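Local coordinates for C3-degrading proteinase (CppA protein) (PDB 3E0R) that probably degrades complement component C3 as a streptococcal proteinase, although its two sequence families belong to the glyoxalase clan, at residues I13-A18 with V56-P61; G89-T94 with P137-D142; H158-I163 with D185-N190; I78-N83 with L120-D125; T26-T31 with I111-D116. All blocks are in the same frame, centred on the assembly; numbering follows the deposited sequence.

Contact 1 of 5, residues I13-A18 with V56-P61; sequences IPTLKA and VLEEAP
Val56 N meets Pro14 O across the two strands at 3.0 Å, and the flat groups facing each other along this seam are peptide carbonyls. The Glu58 carbonyl has Ala18 N on one face: the donor stands 43° out of the plane and still bonds Glu58 O at 2.8 Å. Between these two bonds Leu16 works from both ends, its N donating to Val56 O and its O accepting from Glu58 N; beyond them, Ala60 N donates to Ala18 O. This is the parallel pairing of strands 9-18 and 53-59, the first and fourth strands of the chain, consistent with the beta-alpha-beta-beta-beta unit of the glyoxalase clan. On one face of the sheet Thr15 sets its methyl anti to the backbone N, which brings CG2 to 3.5 Å from Glu58 CB, while Thr15 OG1 lies 3.7 Å from Val56 CB. On the other face Leu57 CD2 rests 4.0 Å from Leu16 CB, and Asn24 and Tyr28 of helix 21-31 cover that side. Lys17 bends at its third torsion (78°), running CE within 3.7 Å of Ala60 CB; NZ continues past the strands to bond Asn190 O and Thr193 O.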
# COMPACT_ATOMS: atom_id res chain seq x y z
N ILE A 13 -7.02 -2.38 1.62
CA ILE A 13 -5.89 -2.08 2.52
C ILE A 13 -4.72 -3.11 2.33
O ILE A 13 -4.86 -4.31 2.63
CB ILE A 13 -6.32 -2.02 3.98
CG1 ILE A 13 -7.51 -1.04 4.16
CG2 ILE A 13 -5.21 -1.55 4.90
CD1 ILE A 13 -8.52 -1.55 5.13
N PRO A 14 -3.58 -2.61 1.81
CA PRO A 14 -2.37 -3.40 1.69
C PRO A 14 -1.68 -3.53 3.04
O PRO A 14 -1.84 -2.64 3.90
CB PRO A 14 -1.52 -2.60 0.74
CG PRO A 14 -2.01 -1.16 0.95
CD PRO A 14 -3.42 -1.22 1.32
N THR A 15 -1.05 -4.69 3.24
CA THR A 15 -0.14 -4.97 4.34
C THR A 15 1.21 -5.19 3.70
O THR A 15 1.37 -6.08 2.84
CB THR A 15 -0.49 -6.26 5.17
OG1 THR A 15 -1.78 -6.11 5.80
CG2 THR A 15 0.64 -6.56 6.22
N LEU A 16 2.16 -4.35 4.12
CA LEU A 16 3.57 -4.48 3.78
C LEU A 16 4.31 -5.04 4.99
O LEU A 16 4.12 -4.58 6.12
CB LEU A 16 4.14 -3.12 3.36
CG LEU A 16 3.44 -2.40 2.18
CD1 LEU A 16 4.18 -1.08 1.84
CD2 LEU A 16 3.32 -3.29 0.89
N LYS A 17 5.16 -6.03 4.75
CA LYS A 17 6.06 -6.53 5.78
C LYS A 17 7.22 -5.53 6.03
O LYS A 17 7.75 -4.92 5.09
CB LYS A 17 6.53 -7.93 5.45
CG LYS A 17 5.38 -8.86 5.42
CD LYS A 17 5.78 -10.26 4.93
CE LYS A 17 6.48 -11.12 6.00
NZ LYS A 17 7.42 -12.11 5.43
N ALA A 18 7.52 -5.33 7.33
CA ALA A 18 8.49 -4.35 7.84
C ALA A 18 9.50 -5.11 8.67
O ALA A 18 9.13 -6.00 9.41
CB ALA A 18 7.80 -3.32 8.71
N VAL A 56 -1.27 -1.07 6.43
CA VAL A 56 -0.88 -1.85 7.61
C VAL A 56 0.55 -2.29 7.38
O VAL A 56 0.85 -2.80 6.31
CB VAL A 56 -1.85 -3.08 7.86
CG1 VAL A 56 -1.33 -3.98 9.00
CG2 VAL A 56 -3.27 -2.61 8.17
N LEU A 57 1.44 -2.02 8.34
CA LEU A 57 2.79 -2.63 8.37
C LEU A 57 2.83 -3.81 9.29
O LEU A 57 2.31 -3.75 10.41
CB LEU A 57 3.86 -1.66 8.85
CG LEU A 57 3.99 -0.37 8.05
CD1 LEU A 57 5.18 0.32 8.62
CD2 LEU A 57 4.07 -0.59 6.49
N GLU A 58 3.49 -4.85 8.85
CA GLU A 58 3.57 -6.08 9.61
C GLU A 58 5.01 -6.53 9.83
O GLU A 58 5.75 -6.76 8.88
CB GLU A 58 2.83 -7.15 8.83
CG GLU A 58 2.88 -8.46 9.44
CD GLU A 58 1.52 -9.08 9.50
OE1 GLU A 58 0.58 -8.42 10.04
OE2 GLU A 58 1.41 -10.23 9.02
N GLU A 59 5.37 -6.69 11.09
CA GLU A 59 6.76 -7.01 11.44
C GLU A 59 7.16 -8.45 11.16
O GLU A 59 6.47 -9.37 11.55
CB GLU A 59 7.06 -6.63 12.91
CG GLU A 59 8.02 -5.43 12.99
CD GLU A 59 8.52 -5.18 14.41
OE1 GLU A 59 9.76 -5.02 14.62
OE2 GLU A 59 7.66 -5.13 15.33
N ALA A 60 8.27 -8.63 10.47
CA ALA A 60 8.86 -9.93 10.28
C ALA A 60 10.36 -9.84 10.64
O ALA A 60 11.07 -9.00 10.11
CB ALA A 60 8.65 -10.36 8.84
N PRO A 61 10.84 -10.71 11.56
CA PRO A 61 12.27 -10.68 11.96
C PRO A 61 13.27 -11.14 10.88
O PRO A 61 12.97 -12.06 10.12
CB PRO A 61 12.30 -11.68 13.12
CG PRO A 61 11.19 -12.65 12.79
CD PRO A 61 10.11 -11.77 12.28

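Contact 2 of 5, residues G89-T94 with P137-D142; sequences GILSKT and PEFQTD
Where helix 84-91 runs into the turn that follows it, the long connection between strands 131-132 and 151-159 lies alongside, and Leu91 meets Phe139 there. The two side chains run side by side, pointing the same way. Leu91 CB is 3.7 Å from Phe139 CD2 and makes an off-centre CH-pi contact, 30° off the ring normal. Farther out, Leu91 CD1 sits over the same ring, 4.0 Å above its plane and displaced toward the rim. Tyr107 meets the Phe139 ring edge-to-face, and Leu91 itself packs on Leu100 and Phe109, joining the aromatic side chain to the strands beside the helix.

Ser92 presses on the backbone of the connection, its CB 3.3 Å from Phe139 O. The backbones are close here, with Ser92 CA and Phe139 CA 4.8 Å apart. The serine hydroxyl lies between its own backbone N and carbonyl carbon (chi1 75°), and from there OG touches the Thr141 methyl, CG2, at 3.6 Å. Thr141 OG1 passes 3.8 Å from Gly89 CA in simple van der Waals contact. At the margin the end of Lys93 comes in as well, NZ lying 4.3 Å from Thr141 CG2.

What results is the irregular connection between strands 131-132 and 151-159, laid over the end of helix 84-91: Phe139 packed on Leu91, then extended backbone passing the exit turn. The helix and the strands it packs on are consistent with a glyoxalase-like fold.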
# COMPACT_ATOMS: atom_id res chain seq x y z
N GLY A 89 4.42 20.83 2.72
CA GLY A 89 4.74 20.82 4.14
C GLY A 89 5.73 19.71 4.46
O GLY A 89 6.75 19.93 5.13
N ILE A 90 5.41 18.51 3.97
CA ILE A 90 6.28 17.35 4.08
C ILE A 90 7.68 17.64 3.51
O ILE A 90 8.68 17.39 4.18
CB ILE A 90 5.69 16.09 3.36
CG1 ILE A 90 4.38 15.62 3.99
CG2 ILE A 90 6.67 14.90 3.37
CD1 ILE A 90 3.65 14.64 2.99
N LEU A 91 7.75 18.19 2.30
CA LEU A 91 9.05 18.46 1.65
C LEU A 91 9.87 19.53 2.39
O LEU A 91 11.10 19.43 2.49
CB LEU A 91 8.83 18.82 0.18
CG LEU A 91 8.40 17.62 -0.68
CD1 LEU A 91 7.78 18.08 -2.00
CD2 LEU A 91 9.57 16.61 -0.91
N SER A 92 9.17 20.52 2.98
CA SER A 92 9.83 21.53 3.82
C SER A 92 10.59 20.91 4.99
O SER A 92 11.46 21.55 5.57
CB SER A 92 8.82 22.58 4.34
OG SER A 92 8.02 22.06 5.38
N LYS A 93 10.27 19.66 5.34
CA LYS A 93 10.85 19.01 6.51
C LYS A 93 11.84 17.87 6.23
O LYS A 93 12.61 17.50 7.11
CB LYS A 93 9.73 18.52 7.45
CG LYS A 93 8.92 19.63 8.10
CD LYS A 93 9.67 20.32 9.24
CE LYS A 93 8.98 21.62 9.70
NZ LYS A 93 9.11 22.78 8.72
N THR A 94 11.83 17.31 5.02
CA THR A 94 12.67 16.14 4.71
C THR A 94 13.82 16.47 3.77
O THR A 94 13.64 17.14 2.73
CB THR A 94 11.88 15.00 4.01
OG1 THR A 94 10.51 15.06 4.39
CG2 THR A 94 12.46 13.64 4.36
N PRO A 137 13.50 22.95 -5.48
CA PRO A 137 13.31 24.24 -4.82
C PRO A 137 13.33 24.12 -3.30
O PRO A 137 13.45 23.02 -2.75
CB PRO A 137 11.92 24.68 -5.29
CG PRO A 137 11.25 23.49 -5.78
CD PRO A 137 12.22 22.35 -5.87
N GLU A 138 13.25 25.27 -2.65
CA GLU A 138 13.07 25.36 -1.21
C GLU A 138 11.58 25.53 -0.98
O GLU A 138 10.92 26.27 -1.72
CB GLU A 138 13.85 26.55 -0.64
CG GLU A 138 15.33 26.60 -1.05
CD GLU A 138 16.02 27.87 -0.59
OE1 GLU A 138 15.43 28.60 0.23
OE2 GLU A 138 17.16 28.14 -1.03
N PHE A 139 11.06 24.85 0.04
CA PHE A 139 9.62 24.83 0.32
C PHE A 139 9.28 25.52 1.65
O PHE A 139 9.86 25.20 2.70
CB PHE A 139 9.10 23.39 0.31
CG PHE A 139 9.11 22.75 -1.06
CD1 PHE A 139 8.10 23.02 -1.98
CD2 PHE A 139 10.15 21.89 -1.44
CE1 PHE A 139 8.11 22.44 -3.24
CE2 PHE A 139 10.17 21.30 -2.70
CZ PHE A 139 9.14 21.57 -3.60
N GLN A 140 8.35 26.47 1.60
CA GLN A 140 7.86 27.15 2.80
C GLN A 140 6.52 26.57 3.19
O GLN A 140 5.93 25.77 2.45
CB GLN A 140 7.75 28.67 2.57
CG GLN A 140 9.08 29.40 2.76
CD GLN A 140 9.12 30.73 2.05
OE1 GLN A 140 9.83 30.89 1.06
NE2 GLN A 140 8.36 31.71 2.56
N THR A 141 6.05 26.94 4.37
CA THR A 141 4.82 26.35 4.90
C THR A 141 4.23 27.24 6.00
O THR A 141 4.90 27.56 6.98
CB THR A 141 5.05 24.86 5.36
OG1 THR A 141 3.80 24.22 5.61
CG2 THR A 141 5.93 24.77 6.60
N ASP A 142 2.98 27.65 5.78
CA ASP A 142 2.16 28.30 6.82
C ASP A 142 1.34 27.26 7.61
O ASP A 142 0.58 27.64 8.48
CB ASP A 142 1.23 29.35 6.20
CG ASP A 142 1.97 30.54 5.61
OD1 ASP A 142 3.02 30.36 4.96
OD2 ASP A 142 1.50 31.68 5.80

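Contact 3 of 5, residues H158-I163 with D185-N190; sequences HLPTDI and DLTVDN
Leu186 lies against the side of His158, its CD2 branch 3.7 Å from His158 CB. The imidazole itself leads away from this contact, and ND1 bonds Lys72 O. The rest of Leu186 faces Pro160: Leu186 CB is 3.9 Å from Pro160 CG, and the two side chains slide past each other in opposite directions. Pro160 CG also touches the Thr187 methyl, CG2, at 3.7 Å. That methyl is placed by a chi1 of 74°, which sets OG1 between the backbone N and the carbonyl carbon and leaves CG2 anti to the carbonyl carbon; its other neighbour is Ile163 CD1, 4.0 Å from Thr187 CG2. The proline ring is thus met by two consecutive residues of 185-190. In the fold, this joins the exit of strand 151-159 to the loop before strand 196-203, at the surface of the protein.

The polar link is a single water. It donates to His158 O at 2.6 Å and to Leu186 O at 2.7 Å. Across the two segments the side chains thus meet carbon to carbon, and the water's two donated bonds link a pair of carbonyls that, both being acceptors, could not bond each other.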
# COMPACT_ATOMS: atom_id res chain seq x y z
N HIS A 158 3.41 -5.79 -9.42
CA HIS A 158 4.15 -6.52 -10.41
C HIS A 158 3.65 -7.98 -10.47
O HIS A 158 3.65 -8.71 -9.47
CB HIS A 158 5.66 -6.50 -10.08
CG HIS A 158 6.36 -5.21 -10.43
ND1 HIS A 158 7.22 -4.58 -9.57
CD2 HIS A 158 6.36 -4.48 -11.58
CE1 HIS A 158 7.71 -3.50 -10.15
NE2 HIS A 158 7.21 -3.42 -11.37
N LEU A 159 3.20 -8.37 -11.66
CA LEU A 159 2.56 -9.70 -11.86
C LEU A 159 3.21 -10.43 -13.04
O LEU A 159 3.24 -9.90 -14.16
CB LEU A 159 1.04 -9.55 -12.08
CG LEU A 159 0.14 -10.82 -12.01
CD1 LEU A 159 0.01 -11.39 -10.59
CD2 LEU A 159 -1.25 -10.55 -12.58
N PRO A 160 3.73 -11.66 -12.80
CA PRO A 160 4.33 -12.39 -13.94
C PRO A 160 3.33 -12.65 -15.06
O PRO A 160 2.11 -12.62 -14.84
CB PRO A 160 4.82 -13.71 -13.32
CG PRO A 160 4.78 -13.49 -11.82
CD PRO A 160 3.77 -12.44 -11.55
N THR A 161 3.83 -12.90 -16.27
CA THR A 161 2.95 -13.03 -17.43
C THR A 161 2.27 -14.39 -17.44
O THR A 161 1.17 -14.51 -17.99
CB THR A 161 3.66 -12.75 -18.78
OG1 THR A 161 4.75 -13.66 -18.97
CG2 THR A 161 4.16 -11.30 -18.85
N ASP A 162 2.89 -15.38 -16.79
CA ASP A 162 2.41 -16.78 -16.82
C ASP A 162 1.37 -17.10 -15.74
O ASP A 162 0.82 -18.20 -15.73
CB ASP A 162 3.58 -17.78 -16.73
CG ASP A 162 4.40 -17.63 -15.43
OD1 ASP A 162 4.07 -16.77 -14.58
OD2 ASP A 162 5.41 -18.38 -15.26
N ILE A 163 1.11 -16.17 -14.85
CA ILE A 163 0.02 -16.31 -13.91
C ILE A 163 -1.03 -15.19 -14.04
O ILE A 163 -0.75 -14.09 -14.53
CB ILE A 163 0.51 -16.45 -12.42
CG1 ILE A 163 0.88 -15.11 -11.82
CG2 ILE A 163 1.70 -17.43 -12.29
CD1 ILE A 163 0.87 -15.14 -10.32
N ASP A 185 11.17 -13.58 -7.02
CA ASP A 185 10.35 -13.44 -5.80
C ASP A 185 8.91 -12.94 -6.01
O ASP A 185 8.18 -12.66 -5.02
CB ASP A 185 11.09 -12.52 -4.80
CG ASP A 185 12.44 -13.10 -4.37
OD1 ASP A 185 12.70 -14.29 -4.65
OD2 ASP A 185 13.23 -12.35 -3.77
N LEU A 186 8.47 -12.85 -7.25
CA LEU A 186 7.16 -12.28 -7.57
C LEU A 186 6.00 -13.18 -7.19
O LEU A 186 4.86 -12.74 -7.15
CB LEU A 186 7.07 -11.96 -9.07
CG LEU A 186 7.78 -10.73 -9.60
CD1 LEU A 186 7.53 -10.60 -11.13
CD2 LEU A 186 7.32 -9.52 -8.79
N THR A 187 6.29 -14.47 -6.96
CA THR A 187 5.28 -15.42 -6.44
C THR A 187 5.71 -16.19 -5.16
O THR A 187 5.04 -17.15 -4.75
CB THR A 187 4.87 -16.41 -7.54
OG1 THR A 187 5.93 -17.35 -7.75
CG2 THR A 187 4.54 -15.66 -8.85
N VAL A 188 6.76 -15.72 -4.49
CA VAL A 188 7.31 -16.39 -3.30
C VAL A 188 6.27 -16.44 -2.13
O VAL A 188 5.49 -15.51 -1.92
CB VAL A 188 8.65 -15.68 -2.85
CG1 VAL A 188 8.39 -14.35 -2.17
CG2 VAL A 188 9.46 -16.53 -1.95
N ASP A 189 6.27 -17.52 -1.36
CA ASP A 189 5.48 -17.54 -0.14
C ASP A 189 5.74 -16.26 0.72
O ASP A 189 6.89 -15.81 0.86
CB ASP A 189 5.75 -18.80 0.66
CG ASP A 189 4.86 -18.92 1.87
OD1 ASP A 189 3.69 -18.48 1.78
OD2 ASP A 189 5.31 -19.46 2.90
N ASN A 190 4.68 -15.70 1.29
CA ASN A 190 4.74 -14.36 1.87
C ASN A 190 5.51 -14.22 3.16
O ASN A 190 5.74 -13.09 3.64
CB ASN A 190 3.35 -13.72 1.98
CG ASN A 190 2.47 -14.31 3.06
OD1 ASN A 190 1.67 -13.59 3.63
ND2 ASN A 190 2.54 -15.60 3.29
O HOH W 1 3.16 -10.91 -8.12

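Contact 4 of 5, residues I78-N83 with L120-D125; sequences IVKVEN and LIHAED
Backbone hydrogen bonds come first: Val79 N donates to Leu120 O at 2.8 Å, His122 N to Val79 O, and Val81 N to His122 O at 2.7 Å, the last almost straight at 173°. They pair strands 74-81 and 118-122 in parallel, again a first strand beside a fourth, consistent with the second glyoxalase-like unit of the chain.

Apolar packing holds the side of Val79 and Ile121, with Val81 CG2 reaching Ile121 CG2 at 3.5 Å; Ile87 of helix 84-91 lies on Ile121.

The aromatic contacts belong to the other side. With chi1 at 77°, His122 CG stands between its own backbone N and carbonyl carbon, and the ring leans across to the neighbouring strand. Lys80 CA takes one face, a CH-pi contact 4.2 Å from the ring centroid; Ile78 CG2 meets the edge, 3.4 Å from His122 NE2.

Of the polar side-chain bonds, Glu124 N donates to His122 ND1 at 2.9 Å, and Lys80 NZ reaches Glu124 O only weakly. His122 ND1 therefore acts as an acceptor, and this bond, together with face and edge contacts, would restrain the ring's rotation just where the strand ends.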
# COMPACT_ATOMS: atom_id res chain seq x y z
N ILE A 78 0.95 4.25 -4.07
CA ILE A 78 0.52 5.58 -4.53
C ILE A 78 -0.38 6.20 -3.46
O ILE A 78 -1.36 5.63 -3.04
CB ILE A 78 -0.14 5.51 -5.90
CG1 ILE A 78 0.77 4.75 -6.88
CG2 ILE A 78 -0.45 6.94 -6.46
CD1 ILE A 78 0.14 4.48 -8.18
N VAL A 79 0.05 7.35 -2.98
CA VAL A 79 -0.65 8.06 -1.90
C VAL A 79 -1.13 9.35 -2.51
O VAL A 79 -0.35 10.21 -2.83
CB VAL A 79 0.28 8.31 -0.71
CG1 VAL A 79 -0.46 9.03 0.42
CG2 VAL A 79 0.92 6.96 -0.23
N LYS A 80 -2.42 9.41 -2.77
CA LYS A 80 -3.04 10.59 -3.34
C LYS A 80 -3.52 11.44 -2.21
O LYS A 80 -4.43 11.03 -1.51
CB LYS A 80 -4.24 10.20 -4.17
CG LYS A 80 -5.07 11.41 -4.74
CD LYS A 80 -6.35 10.88 -5.42
CE LYS A 80 -6.99 11.92 -6.31
NZ LYS A 80 -6.57 13.24 -5.84
N VAL A 81 -2.89 12.59 -2.03
CA VAL A 81 -3.20 13.53 -0.96
C VAL A 81 -4.26 14.54 -1.44
O VAL A 81 -4.20 15.04 -2.56
CB VAL A 81 -1.90 14.23 -0.50
CG1 VAL A 81 -2.16 15.39 0.47
CG2 VAL A 81 -0.98 13.22 0.10
N GLU A 82 -5.23 14.81 -0.57
CA GLU A 82 -6.28 15.84 -0.84
C GLU A 82 -5.77 17.32 -0.93
O GLU A 82 -6.00 17.96 -1.94
CB GLU A 82 -7.38 15.78 0.25
CG GLU A 82 -8.53 16.74 0.03
CD GLU A 82 -9.33 16.37 -1.21
OE1 GLU A 82 -9.19 15.20 -1.66
OE2 GLU A 82 -10.11 17.22 -1.71
N ASN A 83 -5.17 17.85 0.14
CA ASN A 83 -4.64 19.21 0.12
C ASN A 83 -3.19 19.17 -0.42
O ASN A 83 -2.32 18.49 0.14
CB ASN A 83 -4.70 19.88 1.51
CG ASN A 83 -4.30 21.39 1.49
OD1 ASN A 83 -3.70 21.93 0.52
ND2 ASN A 83 -4.66 22.09 2.58
N LEU A 120 4.97 6.91 -4.14
CA LEU A 120 4.66 8.15 -4.82
C LEU A 120 3.64 8.88 -3.98
O LEU A 120 2.59 8.33 -3.69
CB LEU A 120 4.10 7.89 -6.24
CG LEU A 120 3.55 9.12 -7.02
CD1 LEU A 120 4.70 10.13 -7.34
CD2 LEU A 120 2.86 8.75 -8.28
N ILE A 121 3.95 10.11 -3.57
CA ILE A 121 2.96 10.98 -2.91
C ILE A 121 2.64 12.13 -3.84
O ILE A 121 3.54 12.86 -4.25
CB ILE A 121 3.45 11.57 -1.57
CG1 ILE A 121 4.01 10.44 -0.69
CG2 ILE A 121 2.30 12.33 -0.84
CD1 ILE A 121 3.54 10.54 0.77
N HIS A 122 1.36 12.29 -4.16
CA HIS A 122 0.95 13.24 -5.15
C HIS A 122 -0.43 13.74 -4.80
O HIS A 122 -1.03 13.31 -3.86
CB HIS A 122 0.98 12.59 -6.55
CG HIS A 122 -0.19 11.69 -6.80
ND1 HIS A 122 -1.36 12.14 -7.39
CD2 HIS A 122 -0.39 10.38 -6.53
CE1 HIS A 122 -2.23 11.15 -7.46
NE2 HIS A 122 -1.67 10.07 -6.93
N ALA A 123 -0.94 14.67 -5.60
CA ALA A 123 -2.22 15.30 -5.33
C ALA A 123 -3.06 15.45 -6.60
O ALA A 123 -3.95 16.31 -6.64
CB ALA A 123 -1.97 16.65 -4.69
N GLU A 124 -2.80 14.61 -7.62
CA GLU A 124 -3.31 14.81 -8.98
C GLU A 124 -4.53 13.94 -9.21
O GLU A 124 -4.65 12.86 -8.62
CB GLU A 124 -2.28 14.43 -10.05
CG GLU A 124 -0.96 15.22 -10.08
CD GLU A 124 -1.12 16.77 -10.05
OE1 GLU A 124 -2.12 17.36 -10.58
OE2 GLU A 124 -0.19 17.38 -9.46
N ASP A 125 -5.44 14.42 -10.07
CA ASP A 125 -6.57 13.59 -10.53
C ASP A 125 -6.09 12.63 -11.64
O ASP A 125 -6.79 11.70 -12.04
CB ASP A 125 -7.76 14.43 -11.01
CG ASP A 125 -8.00 15.66 -10.16
OD1 ASP A 125 -9.09 15.77 -9.55
OD2 ASP A 125 -7.10 16.53 -10.12

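Contact 5 of 5, residues T26-T31 with I111-D116; sequences TFYIET and IFSPED
Phe27 leaves helix 21-31 with CG anti to its backbone N (chi1 178°), which sends the ring across to the end of strand 107-112, in the seven-stranded mixed sheet. Its CB already touches Pro114 CD, and CG follows at 3.7 Å from Pro114 CD. Along one side, Phe27 CD2 passes Ser113 CB and CE2 closes to 3.4 Å from that same Ser113 CB. On the other side Phe27 CE1 is 3.2 Å from Phe112 O, and at the tip CZ meets Ile111 CG2 at 3.5 Å. Ser113 CA lies over the ring face, 3.7 Å from the Phe27 centroid and 18° off its normal, with Pro114 CD over the ring as well: two CH-pi contacts. Ile111 comes in at the edge. Phe27 in turn puts CD2 over the centre of the Tyr28 ring, 3.6 Å above its plane.

The backbone receiving the ring makes a type I turn from Ser113 to Asp116, where Ser113 OG accepts from Glu115 N at 3.0 Å, an ST turn, and from Asp117 N. Between the two segments the chemistry is C-H groups on an aromatic face plus apolar packing; beside them, Glu115 OE2 adds hydrogen bonds to Asn19 and Asn24.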
# COMPACT_ATOMS: atom_id res chain seq x y z
N THR A 26 9.18 5.75 11.73
CA THR A 26 9.80 7.04 11.49
C THR A 26 9.51 7.54 10.09
O THR A 26 9.41 8.74 9.87
CB THR A 26 11.32 6.97 11.69
OG1 THR A 26 11.60 6.29 12.91
CG2 THR A 26 11.93 8.36 11.73
N PHE A 27 9.39 6.60 9.15
CA PHE A 27 9.22 6.90 7.73
C PHE A 27 7.77 7.29 7.45
O PHE A 27 7.48 8.39 6.96
CB PHE A 27 9.68 5.68 6.87
CG PHE A 27 9.51 5.87 5.40
CD1 PHE A 27 10.34 6.72 4.69
CD2 PHE A 27 8.50 5.21 4.73
CE1 PHE A 27 10.17 6.91 3.34
CE2 PHE A 27 8.32 5.39 3.38
CZ PHE A 27 9.14 6.22 2.68
N TYR A 28 6.85 6.42 7.85
CA TYR A 28 5.46 6.57 7.44
C TYR A 28 4.73 7.65 8.25
O TYR A 28 3.91 8.42 7.72
CB TYR A 28 4.76 5.25 7.54
CG TYR A 28 5.07 4.35 6.39
CD1 TYR A 28 4.50 4.58 5.15
CD2 TYR A 28 5.88 3.21 6.55
CE1 TYR A 28 4.78 3.72 4.06
CE2 TYR A 28 6.16 2.34 5.46
CZ TYR A 28 5.62 2.63 4.22
OH TYR A 28 5.86 1.80 3.18
N ILE A 29 5.12 7.75 9.52
CA ILE A 29 4.51 8.70 10.44
C ILE A 29 5.28 10.00 10.39
O ILE A 29 4.73 11.02 10.01
CB ILE A 29 4.44 8.16 11.91
CG1 ILE A 29 3.54 6.93 11.98
CG2 ILE A 29 3.90 9.22 12.85
CD1 ILE A 29 3.80 6.08 13.17
N GLU A 30 6.56 9.95 10.75
CA GLU A 30 7.32 11.18 10.89
C GLU A 30 7.59 11.79 9.53
O GLU A 30 7.40 12.99 9.33
CB GLU A 30 8.64 11.03 11.66
CG GLU A 30 8.72 9.85 12.64
CD GLU A 30 8.66 10.21 14.10
OE1 GLU A 30 9.70 10.68 14.62
OE2 GLU A 30 7.59 9.96 14.73
N THR A 31 8.03 10.99 8.59
CA THR A 31 8.45 11.56 7.31
C THR A 31 7.19 11.87 6.49
O THR A 31 6.96 13.04 6.14
CB THR A 31 9.54 10.68 6.62
OG1 THR A 31 10.62 10.49 7.55
CG2 THR A 31 10.08 11.32 5.32
N ILE A 111 9.95 8.51 -2.92
CA ILE A 111 10.87 8.21 -1.84
C ILE A 111 10.82 6.68 -1.61
O ILE A 111 9.79 6.08 -1.80
CB ILE A 111 10.46 9.03 -0.61
CG1 ILE A 111 11.60 9.08 0.40
CG2 ILE A 111 9.19 8.49 0.01
CD1 ILE A 111 11.38 10.11 1.48
N PHE A 112 11.95 6.07 -1.25
CA PHE A 112 12.03 4.68 -0.84
C PHE A 112 11.84 4.52 0.69
O PHE A 112 12.32 5.31 1.53
CB PHE A 112 13.36 4.04 -1.28
CG PHE A 112 13.42 3.63 -2.76
CD1 PHE A 112 12.92 2.40 -3.19
CD2 PHE A 112 14.02 4.44 -3.72
CE1 PHE A 112 12.98 2.02 -4.56
CE2 PHE A 112 14.08 4.04 -5.07
CZ PHE A 112 13.56 2.85 -5.48
N SER A 113 11.11 3.49 1.05
CA SER A 113 10.91 3.14 2.43
C SER A 113 12.12 2.28 2.88
O SER A 113 12.88 1.77 2.04
CB SER A 113 9.61 2.33 2.55
OG SER A 113 9.92 0.96 2.39
N PRO A 114 12.26 2.08 4.21
CA PRO A 114 13.28 1.20 4.78
C PRO A 114 13.30 -0.22 4.18
O PRO A 114 14.32 -0.89 4.29
CB PRO A 114 12.88 1.12 6.26
CG PRO A 114 12.02 2.25 6.52
CD PRO A 114 11.39 2.67 5.25
N GLU A 115 12.19 -0.69 3.58
CA GLU A 115 12.18 -2.03 2.95
C GLU A 115 12.25 -1.94 1.42
O GLU A 115 12.00 -2.93 0.70
CB GLU A 115 10.94 -2.81 3.37
CG GLU A 115 10.63 -2.78 4.83
CD GLU A 115 11.69 -3.35 5.70
OE1 GLU A 115 12.45 -4.28 5.29
OE2 GLU A 115 11.73 -2.86 6.85
N ASP A 116 12.56 -0.72 0.97
CA ASP A 116 12.81 -0.34 -0.44
C ASP A 116 11.55 -0.40 -1.27
O ASP A 116 11.57 -0.70 -2.45
CB ASP A 116 13.90 -1.21 -1.10
CG ASP A 116 15.18 -1.21 -0.35
OD1 ASP A 116 15.80 -0.12 -0.26
OD2 ASP A 116 15.56 -2.30 0.15

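Contacts 1 and 4 are similar parallel pairings of a first and a fourth strand, one in each mixed sheet, on opposite sides of the chain's centre with centres 22 Å apart. Contact 5 touches contact 1, where Tyr28 OH packs 3.6 Å from Leu16 CD1, and adjoins contact 4 in sequence and in the sheet, strand 107-112 lying beside strand 118-122. It also touches contact 2, where Ile90 CG2 is 3.3 Å from Thr31 O. Contact 3 meets contact 1 through Asn190 and Lys17, their centres 18 Å apart. Contacts 2 and 3 lie on opposite sides of the chain's centre, 38 Å apart between centres. Nothing in the five contacts identifies a catalytic site.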